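Local coordinates for NAD-dependent protein deacylase 2 (Archaeoglobus fulgidus, PDB 4TWJ), which removes acetyl and longer acyl groups from protein lysines in an NAD-dependent reaction, its targets including the archaeal chromatin protein Alba, at residues 218-221 and 222-226; 177-180 and 181-184; 76-80 and 81-85; 241-244 and 245-249; 103-106 and 107-110. One frame throughout, in Å; residues are numbered along the deposited sequence.

Contact 1. Residues 218-221 and 222-226; sequences AEPT and MADPI
T221 and D224 meet with their side chains at about a right angle, the threonine hydroxyl and the carboxylate sharing a bond of 2.8 Å from T221 OG1 to D224 OD1. The hydroxyl donates, and it reaches the carboxylate from above its plane, 56° out of it. The backbone approaches in the same manner: T221 N donates to D224 OD2 at 3.1 Å, 51° out of the plane, with a weak second bond to OD1, so that both carboxylate oxygens are used. T221 OG1 lies between its own backbone N and carbonyl carbon (chi1 76°), from where it can also accept a weak bond from A223 N. Beside this group P220 packs against the carboxylate, its CB 3.4 Å from D224 OD2. These bonds knit together a type I beta turn from T221 to D224, closed by D224 N donating to T221 O at 3.2 Å, in the loop between strands 212-217 and 229-232 of the sirtuin Rossmann-like domain. The beginning of this loop, A218 and E219, belongs to the NAD(+) binding site, and a water bound to E219 O also donates to D224 OD1 at 2.9 Å, tying that stretch to the turn. T221 and D224 both rest on I215 of strand 212-217, whereas exposed M222, within the turn, packs on the backbone of the bound peptide.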
# COMPACT_ATOMS: atom_id res chain seq x y z
N ALA A 218 5.69 -1.99 13.20
CA ALA A 218 5.80 -2.93 14.32
C ALA A 218 7.26 -3.21 14.69
O ALA A 218 7.57 -3.50 15.84
CB ALA A 218 5.09 -4.23 13.98
N GLU A 219 8.16 -3.11 13.70
CA GLU A 219 9.58 -3.41 13.90
C GLU A 219 10.46 -2.39 13.20
O GLU A 219 9.99 -1.64 12.35
CB GLU A 219 9.89 -4.81 13.35
CG GLU A 219 8.94 -5.89 13.83
CD GLU A 219 9.36 -7.28 13.39
OE1 GLU A 219 9.01 -8.25 14.10
OE2 GLU A 219 10.03 -7.41 12.35
N PRO A 220 11.76 -2.35 13.56
CA PRO A 220 12.68 -1.46 12.85
C PRO A 220 12.89 -1.85 11.39
O PRO A 220 12.67 -3.00 11.01
CB PRO A 220 14.00 -1.60 13.63
CG PRO A 220 13.60 -2.12 14.97
CD PRO A 220 12.41 -2.99 14.72
N THR A 221 13.28 -0.87 10.58
CA THR A 221 13.68 -1.09 9.20
C THR A 221 15.08 -0.54 9.01
O THR A 221 15.54 0.28 9.81
CB THR A 221 12.73 -0.39 8.20
OG1 THR A 221 13.00 1.01 8.16
CG2 THR A 221 11.27 -0.62 8.57
N MET A 222 15.75 -0.96 7.94
CA MET A 222 17.07 -0.43 7.62
C MET A 222 17.02 1.04 7.20
O MET A 222 18.05 1.71 7.17
CB MET A 222 17.73 -1.27 6.52
CG MET A 222 18.04 -2.70 6.93
SD MET A 222 19.42 -2.86 8.08
CE MET A 222 18.60 -2.78 9.67
N ALA A 223 15.82 1.54 6.87
CA ALA A 223 15.64 2.94 6.47
C ALA A 223 15.36 3.88 7.65
O ALA A 223 15.31 5.09 7.48
CB ALA A 223 14.51 3.05 5.46
N ASP A 224 15.19 3.33 8.85
CA ASP A 224 14.87 4.15 10.04
C ASP A 224 15.73 5.41 10.21
O ASP A 224 15.20 6.46 10.57
CB ASP A 224 14.94 3.30 11.32
CG ASP A 224 13.78 2.33 11.45
OD1 ASP A 224 12.86 2.34 10.60
OD2 ASP A 224 13.78 1.54 12.41
N PRO A 225 17.05 5.33 9.95
CA PRO A 225 17.89 6.53 10.17
C PRO A 225 17.47 7.81 9.43
O PRO A 225 17.84 8.90 9.87
CB PRO A 225 19.27 6.07 9.72
CG PRO A 225 19.28 4.61 9.99
CD PRO A 225 17.88 4.15 9.67
N ILE A 226 16.73 7.70 8.33
CA ILE A 226 16.33 8.89 7.57
C ILE A 226 15.11 9.60 8.16
O ILE A 226 14.77 10.70 7.73
CB ILE A 226 16.07 8.58 6.07
CG1 ILE A 226 14.72 7.88 5.86
CG2 ILE A 226 17.23 7.78 5.48
CD1 ILE A 226 14.33 7.74 4.40
O HOH W 1 10.40 1.13 11.48

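Contact 2. Residues 177-180 and 181-184; sequences AIEE and AKHC
H183 folds back on E179 as the chain leaves helix 171-182. CB lies 3.6 Å from E179 O; with CG anti to the carbonyl carbon (chi1 -60°), the ring swings so that ND1 comes closer still. ND1 donates to E179 O at 3.1 Å, on a lone pair in the carbonyl plane, although the oxygen is tilted 24° from the imidazole plane. Farther out, CE1 approaches the E179 carboxylate, 3.5 Å from OE1; the two side chains run alongside each other with their planes 48° apart. One ring face is covered toward its rim by K182 CB, 3.6 Å above the plane. E179 O is thus held by the ring and, weakly, by H183 N, whose better bond goes to E180 O at 3.3 Å. The second carboxylate oxygen of E179, OE2, accepts a hydrogen bond from a water to which K182 NZ donates weakly. K182 in turn lays its CD against I178 CG2 at 3.6 Å. E180 OE1 is bonded to H17, while the buried A177 and A181 rest on helix 201-208. This is a helix C-terminus with one last-turn carbonyl, E179 O, taking a side-chain donor, leading into strand 186-190 of the Rossmann-like sheet.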
# COMPACT_ATOMS: atom_id res chain seq x y z
N ALA A 177 2.88 9.48 -8.01
CA ALA A 177 3.46 9.19 -6.70
C ALA A 177 4.79 9.93 -6.51
O ALA A 177 5.06 10.45 -5.43
CB ALA A 177 3.65 7.69 -6.52
N ILE A 178 5.61 9.95 -7.55
CA ILE A 178 6.86 10.71 -7.53
C ILE A 178 6.59 12.20 -7.31
O ILE A 178 7.25 12.85 -6.50
CB ILE A 178 7.67 10.51 -8.83
CG1 ILE A 178 8.24 9.09 -8.87
CG2 ILE A 178 8.81 11.53 -8.93
CD1 ILE A 178 8.72 8.66 -10.24
N GLU A 179 5.61 12.73 -8.04
CA GLU A 179 5.23 14.14 -7.89
C GLU A 179 4.73 14.47 -6.48
O GLU A 179 5.04 15.53 -5.94
CB GLU A 179 4.19 14.53 -8.93
CG GLU A 179 4.76 14.57 -10.34
CD GLU A 179 5.87 15.59 -10.47
OE1 GLU A 179 5.60 16.77 -10.20
OE2 GLU A 179 7.00 15.20 -10.82
N GLU A 180 3.96 13.55 -5.89
CA GLU A 180 3.53 13.70 -4.50
C GLU A 180 4.73 13.74 -3.56
O GLU A 180 4.82 14.62 -2.70
CB GLU A 180 2.57 12.58 -4.10
CG GLU A 180 1.18 12.73 -4.69
CD GLU A 180 0.48 13.99 -4.24
OE1 GLU A 180 0.56 14.33 -3.04
OE2 GLU A 180 -0.15 14.66 -5.08
N ALA A 181 5.66 12.80 -3.73
CA ALA A 181 6.86 12.75 -2.88
C ALA A 181 7.71 14.01 -3.02
O ALA A 181 8.22 14.53 -2.03
CB ALA A 181 7.69 11.52 -3.21
N LYS A 182 7.84 14.51 -4.25
CA LYS A 182 8.67 15.69 -4.52
C LYS A 182 8.11 16.99 -3.96
O LYS A 182 8.86 17.94 -3.75
CB LYS A 182 8.88 15.86 -6.03
CG LYS A 182 9.82 14.85 -6.63
CD LYS A 182 9.82 14.87 -8.15
CE LYS A 182 10.63 16.02 -8.72
NZ LYS A 182 11.31 15.58 -9.97
N HIS A 183 6.79 17.04 -3.74
CA HIS A 183 6.14 18.29 -3.39
C HIS A 183 5.28 18.21 -2.13
O HIS A 183 4.33 18.97 -1.97
CB HIS A 183 5.36 18.81 -4.60
CG HIS A 183 6.24 19.06 -5.78
ND1 HIS A 183 6.24 18.25 -6.89
CD2 HIS A 183 7.22 19.97 -5.98
CE1 HIS A 183 7.16 18.68 -7.74
NE2 HIS A 183 7.77 19.72 -7.21
N CYS A 184 5.64 17.31 -1.23
CA CYS A 184 4.99 17.21 0.07
C CYS A 184 5.93 17.82 1.10
O CYS A 184 7.14 17.89 0.89
CB CYS A 184 4.69 15.75 0.42
SG CYS A 184 6.13 14.71 0.75
O HOH W 2 9.22 13.97 -11.96

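Contact 3. Residues 76-80 and 81-85; sequences AEPNP and AHYAI
N79 stands at the N-cap of helix 80-90, and the first helical bonds follow it, Y83 N to N79 O at 3.2 Å and A84 N to P80 O at 2.9 Å. The N79 side chain turns back over the helix start, CG lying between its backbone N and carbonyl carbon (chi1 63°). From there OD1 accepts from A81 N at 2.9 Å, in the carbonyl plane, and weakly from H82 N. H82 answers with a reciprocal bond: its ND1 accepts from N79 N at 3.3 Å, nearly straight at 165°, which completes a capping box. Amide and imidazole cross with planes 40° apart. At the other end of the amide, N79 ND2 bonds to I26 O, in the NAD(+)-binding segment. The Y83 ring crosses P78 at a slant, its CE2 3.8 Å from P78 CB. A water joins the two residues again, donating to P78 O at 2.8 Å and lying 2.7 Å from Y83 OH, in the plane of the ring. Because ND1 of H82 accepts here, the histidine is probably neutral with its proton on NE2, and the cap ties the helix start to the nucleotide-binding loop.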
# COMPACT_ATOMS: atom_id res chain seq x y z
N ALA A 76 -10.00 -8.80 6.43
CA ALA A 76 -11.12 -8.92 5.49
C ALA A 76 -11.78 -7.56 5.21
O ALA A 76 -12.39 -7.37 4.16
CB ALA A 76 -12.15 -9.90 6.02
N GLU A 77 -11.66 -6.64 6.17
CA GLU A 77 -12.21 -5.30 6.03
C GLU A 77 -11.26 -4.28 6.67
O GLU A 77 -10.37 -4.66 7.42
CB GLU A 77 -13.59 -5.23 6.68
CG GLU A 77 -14.67 -5.96 5.89
CD GLU A 77 -16.04 -5.89 6.53
OE1 GLU A 77 -17.03 -5.82 5.78
OE2 GLU A 77 -16.12 -5.91 7.77
N PRO A 78 -11.45 -2.98 6.37
CA PRO A 78 -10.54 -1.97 6.92
C PRO A 78 -10.45 -1.97 8.45
O PRO A 78 -11.44 -2.22 9.13
CB PRO A 78 -11.13 -0.65 6.42
CG PRO A 78 -11.91 -1.00 5.20
CD PRO A 78 -12.43 -2.39 5.44
N ASN A 79 -9.25 -1.71 8.96
CA ASN A 79 -8.98 -1.59 10.39
C ASN A 79 -8.83 -0.11 10.78
O ASN A 79 -8.87 0.76 9.91
CB ASN A 79 -7.74 -2.42 10.76
CG ASN A 79 -6.46 -1.94 10.09
OD1 ASN A 79 -6.11 -0.76 10.17
ND2 ASN A 79 -5.76 -2.85 9.43
N PRO A 80 -8.67 0.18 12.09
CA PRO A 80 -8.58 1.57 12.54
C PRO A 80 -7.46 2.41 11.91
O PRO A 80 -7.60 3.64 11.84
CB PRO A 80 -8.35 1.43 14.05
CG PRO A 80 -9.05 0.16 14.39
CD PRO A 80 -8.75 -0.75 13.24
N ALA A 81 -6.39 1.78 11.44
CA ALA A 81 -5.33 2.52 10.74
C ALA A 81 -5.84 3.07 9.40
O ALA A 81 -5.55 4.22 9.05
CB ALA A 81 -4.11 1.64 10.52
N HIS A 82 -6.60 2.26 8.67
CA HIS A 82 -7.20 2.71 7.41
C HIS A 82 -8.19 3.84 7.65
O HIS A 82 -8.22 4.81 6.90
CB HIS A 82 -7.91 1.56 6.69
CG HIS A 82 -6.99 0.46 6.25
ND1 HIS A 82 -6.88 -0.74 6.92
CD2 HIS A 82 -6.14 0.37 5.19
CE1 HIS A 82 -6.01 -1.51 6.30
NE2 HIS A 82 -5.55 -0.86 5.25
N TYR A 83 -9.01 3.71 8.69
CA TYR A 83 -10.00 4.75 8.99
C TYR A 83 -9.33 6.04 9.45
O TYR A 83 -9.80 7.13 9.10
CB TYR A 83 -11.01 4.26 10.02
CG TYR A 83 -11.97 3.24 9.45
CD1 TYR A 83 -12.87 3.59 8.44
CD2 TYR A 83 -11.98 1.92 9.91
CE1 TYR A 83 -13.74 2.67 7.90
CE2 TYR A 83 -12.86 0.99 9.38
CZ TYR A 83 -13.74 1.37 8.37
OH TYR A 83 -14.61 0.46 7.84
N ALA A 84 -8.24 5.93 10.21
CA ALA A 84 -7.49 7.11 10.64
C ALA A 84 -6.92 7.87 9.45
O ALA A 84 -7.01 9.09 9.38
CB ALA A 84 -6.38 6.71 11.60
N ILE A 85 -6.34 7.13 8.50
CA ILE A 85 -5.77 7.73 7.30
C ILE A 85 -6.87 8.38 6.44
O ILE A 85 -6.67 9.46 5.89
CB ILE A 85 -4.95 6.70 6.50
CG1 ILE A 85 -3.69 6.33 7.30
CG2 ILE A 85 -4.55 7.24 5.13
CD1 ILE A 85 -3.00 5.07 6.82
O HOH W 3 -14.21 -2.04 8.80

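Contact 4. Residues 241-244 and 245-249; sequences KIVE and EVKRL
Helix 235-249, the C-terminal helix of the sirtuin fold, carries this contact along two of its turns, where V243 and K247 lie side by side and point the same way. V243 CG1 is anti to its backbone N (chi1 172°), which places it 3.6 Å from K247 CE, so the lysine's methylene chain lies along the valine before the amine departs. K247 NZ goes on to a salt bridge with E87 of helix 80-90, the helix on which V243 also packs. E244 crosses the lysine from another direction, its OE2 3.9 Å from K247 CD, but the charges stay well apart. A methionine in place of K247 would probably leave the E87 carboxylate without its ammonium mate. On the face toward helix 2-14, I242 CG2 meets V246 CG2 at 4.1 Å, and I242 rests on L12 and V246 on A9. Regular backbone bonds support these rows, K247 N to V243 O and V246 N to I242 O, each 2.9 Å. The exposed side is polar: the R248 guanidinium sets one face over E244 O, and its NH1 reaches back a turn. There it makes a salt bridge of 3.3 Å with E245 OE1, met on the anti side of the carboxylate, 19° out of its plane.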
# COMPACT_ATOMS: atom_id res chain seq x y z
N LYS A 241 -4.42 7.48 17.60
CA LYS A 241 -3.86 8.39 18.61
C LYS A 241 -3.26 9.63 17.97
O LYS A 241 -3.40 10.74 18.51
CB LYS A 241 -2.82 7.69 19.47
CG LYS A 241 -3.41 6.64 20.40
CD LYS A 241 -2.34 5.95 21.22
CE LYS A 241 -2.88 4.67 21.85
NZ LYS A 241 -4.05 4.93 22.73
N ILE A 242 -2.59 9.46 16.83
CA ILE A 242 -2.07 10.59 16.07
C ILE A 242 -3.21 11.51 15.63
O ILE A 242 -3.12 12.73 15.81
CB ILE A 242 -1.23 10.14 14.84
CG1 ILE A 242 0.06 9.46 15.30
CG2 ILE A 242 -0.89 11.34 13.97
CD1 ILE A 242 0.86 8.83 14.18
N VAL A 243 -4.27 10.93 15.08
CA VAL A 243 -5.42 11.72 14.62
C VAL A 243 -6.04 12.52 15.77
O VAL A 243 -6.31 13.72 15.63
CB VAL A 243 -6.51 10.84 13.95
CG1 VAL A 243 -7.77 11.65 13.67
CG2 VAL A 243 -5.98 10.22 12.67
N GLU A 244 -6.24 11.87 16.91
CA GLU A 244 -6.81 12.55 18.08
C GLU A 244 -5.95 13.73 18.51
O GLU A 244 -6.47 14.81 18.83
CB GLU A 244 -7.04 11.57 19.24
CG GLU A 244 -8.10 10.51 18.97
CD GLU A 244 -9.46 11.09 18.60
OE1 GLU A 244 -10.23 11.42 19.53
OE2 GLU A 244 -9.76 11.21 17.39
N GLU A 245 -4.63 13.55 18.50
CA GLU A 245 -3.70 14.62 18.86
C GLU A 245 -3.72 15.76 17.85
O GLU A 245 -3.70 16.94 18.22
CB GLU A 245 -2.28 14.07 19.01
CG GLU A 245 -1.24 15.06 19.50
CD GLU A 245 -1.43 15.49 20.95
OE1 GLU A 245 -2.26 14.91 21.67
OE2 GLU A 245 -0.71 16.43 21.37
N VAL A 246 -3.78 15.42 16.56
CA VAL A 246 -3.90 16.43 15.51
C VAL A 246 -5.17 17.25 15.71
O VAL A 246 -5.15 18.48 15.60
CB VAL A 246 -3.91 15.79 14.11
CG1 VAL A 246 -4.21 16.82 13.03
CG2 VAL A 246 -2.57 15.12 13.81
N LYS A 247 -6.29 16.59 16.01
CA LYS A 247 -7.54 17.29 16.26
C LYS A 247 -7.42 18.24 17.45
O LYS A 247 -7.91 19.36 17.40
CB LYS A 247 -8.70 16.31 16.46
CG LYS A 247 -9.16 15.64 15.17
CD LYS A 247 -10.16 14.53 15.44
CE LYS A 247 -10.56 13.81 14.16
NZ LYS A 247 -11.56 14.57 13.37
N ARG A 248 -6.74 17.80 18.51
CA ARG A 248 -6.52 18.65 19.68
C ARG A 248 -5.71 19.90 19.32
O ARG A 248 -6.04 21.01 19.76
CB ARG A 248 -5.83 17.88 20.80
CG ARG A 248 -6.69 16.81 21.45
CD ARG A 248 -6.00 16.19 22.65
NE ARG A 248 -6.65 14.95 23.06
CZ ARG A 248 -6.26 13.71 22.73
NH1 ARG A 248 -5.18 13.51 21.98
NH2 ARG A 248 -6.95 12.67 23.17
N LEU A 249 -4.66 19.72 18.53
CA LEU A 249 -3.82 20.85 18.10
C LEU A 249 -4.61 21.86 17.27
O LEU A 249 -4.32 23.06 17.31
CB LEU A 249 -2.62 20.35 17.30
CG LEU A 249 -1.60 19.54 18.10
CD1 LEU A 249 -0.63 18.83 17.16
CD2 LEU A 249 -0.84 20.40 19.10

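Contact 5. Residues 103-106 and 107-110; sequences DMLH and QRAG
L105 CD2 meets the R108 guanidinium where the buried side of this short helix gives way to its exposed one. Helix 105-108 turns tightly: R108 N donates to M104 O at 3.1 Å, in the carbonyl plane, and A109 N is shared weakly between L105 O and H106 O. At its far end G110, with positive phi, completes a Schellman motif, and its N donates to Q107 O. H106 points into the core, where NE2 bonds to T22 and the ring meets that of H82 edge to face. At the start, D103 makes an Asx turn, its OD2 accepting from L105 N at 3.1 Å with a straight 168° angle. The solvent side belongs to exposed R108: buried L105 touches its guanidinium at the edge, CD2 3.6 Å from NH2 and in its plane, and NH2 also bonds weakly to A76 O. Q107 bends back at chi2 (94°) toward the N-terminal end, OE1 coming 3.4 Å from M104 CA. A water donates to that OE1 at 2.8 Å and weakly accepts from H106 N, while NE2 is bonded to E116. Replacing Q107 by a leucine would probably cost the water its acceptor and leave E116 without this amide partner. D103 belongs to the NAD(+) binding site, and its one carboxylate holds the Asx turn through OD2 and bonds S27 of the nucleotide-binding segment through OD1.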
# COMPACT_ATOMS: atom_id res chain seq x y z
N ASP A 103 -5.20 -4.75 -1.97
CA ASP A 103 -6.45 -5.19 -1.33
C ASP A 103 -7.55 -4.14 -1.29
O ASP A 103 -8.66 -4.43 -0.84
CB ASP A 103 -6.15 -5.66 0.10
CG ASP A 103 -5.39 -4.63 0.92
OD1 ASP A 103 -4.54 -5.02 1.74
OD2 ASP A 103 -5.63 -3.41 0.75
N MET A 104 -7.24 -2.92 -1.73
CA MET A 104 -8.21 -1.81 -1.81
C MET A 104 -8.84 -1.41 -0.47
O MET A 104 -9.90 -0.79 -0.44
CB MET A 104 -9.32 -2.14 -2.83
CG MET A 104 -8.80 -2.53 -4.20
SD MET A 104 -10.13 -2.99 -5.32
CE MET A 104 -10.83 -1.38 -5.69
N LEU A 105 -8.18 -1.74 0.64
CA LEU A 105 -8.71 -1.42 1.97
C LEU A 105 -8.74 0.07 2.25
O LEU A 105 -9.60 0.54 3.00
CB LEU A 105 -7.91 -2.14 3.06
CG LEU A 105 -8.11 -3.65 3.15
CD1 LEU A 105 -7.16 -4.26 4.17
CD2 LEU A 105 -9.54 -3.99 3.50
N HIS A 106 -7.82 0.83 1.66
CA HIS A 106 -7.84 2.28 1.81
C HIS A 106 -9.14 2.86 1.25
O HIS A 106 -9.81 3.64 1.92
CB HIS A 106 -6.63 2.94 1.13
CG HIS A 106 -5.34 2.75 1.88
ND1 HIS A 106 -5.16 3.21 3.16
CD2 HIS A 106 -4.17 2.17 1.52
CE1 HIS A 106 -3.93 2.91 3.57
NE2 HIS A 106 -3.31 2.28 2.58
N GLN A 107 -9.48 2.46 0.03
CA GLN A 107 -10.69 2.95 -0.64
C GLN A 107 -11.95 2.53 0.11
O GLN A 107 -12.90 3.30 0.22
CB GLN A 107 -10.78 2.46 -2.09
CG GLN A 107 -9.68 2.97 -3.01
CD GLN A 107 -8.52 2.01 -3.09
OE1 GLN A 107 -7.99 1.58 -2.07
NE2 GLN A 107 -8.12 1.66 -4.31
N ARG A 108 -11.95 1.30 0.62
CA ARG A 108 -13.09 0.77 1.38
C ARG A 108 -13.26 1.46 2.74
O ARG A 108 -14.34 1.42 3.32
CB ARG A 108 -12.96 -0.75 1.56
CG ARG A 108 -13.14 -1.53 0.26
CD ARG A 108 -13.78 -2.89 0.50
NE ARG A 108 -12.90 -3.80 1.23
CZ ARG A 108 -13.23 -5.05 1.57
NH1 ARG A 108 -14.42 -5.55 1.26
NH2 ARG A 108 -12.36 -5.80 2.24
N ALA A 109 -12.18 2.08 3.23
CA ALA A 109 -12.23 2.88 4.45
C ALA A 109 -12.65 4.33 4.20
O ALA A 109 -12.83 5.09 5.15
CB ALA A 109 -10.88 2.84 5.15
N GLY A 110 -12.79 4.72 2.93
CA GLY A 110 -13.21 6.07 2.56
C GLY A 110 -12.15 6.97 1.95
O GLY A 110 -12.44 8.11 1.58
O HOH W 4 -5.71 0.47 -1.00

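How the contacts relate
Contacts 3 and 5 are the closest pair, with centres 8 Å apart, and touch through H82 CB and A109 CB at 3.6 Å. Contact 4 joins this group through V243 CG2, 3.6 Å from A84 O. Contacts 1 and 2 stand away: nearest atoms are about 11 Å apart between these two, and about 11 to 15 Å from either to the others. The NAD(+) site links contacts 1, 3 and 5: contact 1 holds A218 and E219, contact 5 holds D103, and the A81 side chain is about 4 Å from those of I26 and A235. In contact 2 the A177 side chain is about 10 Å from those of Q100, an NAD(+)-binding residue, and H118, the predicted proton acceptor.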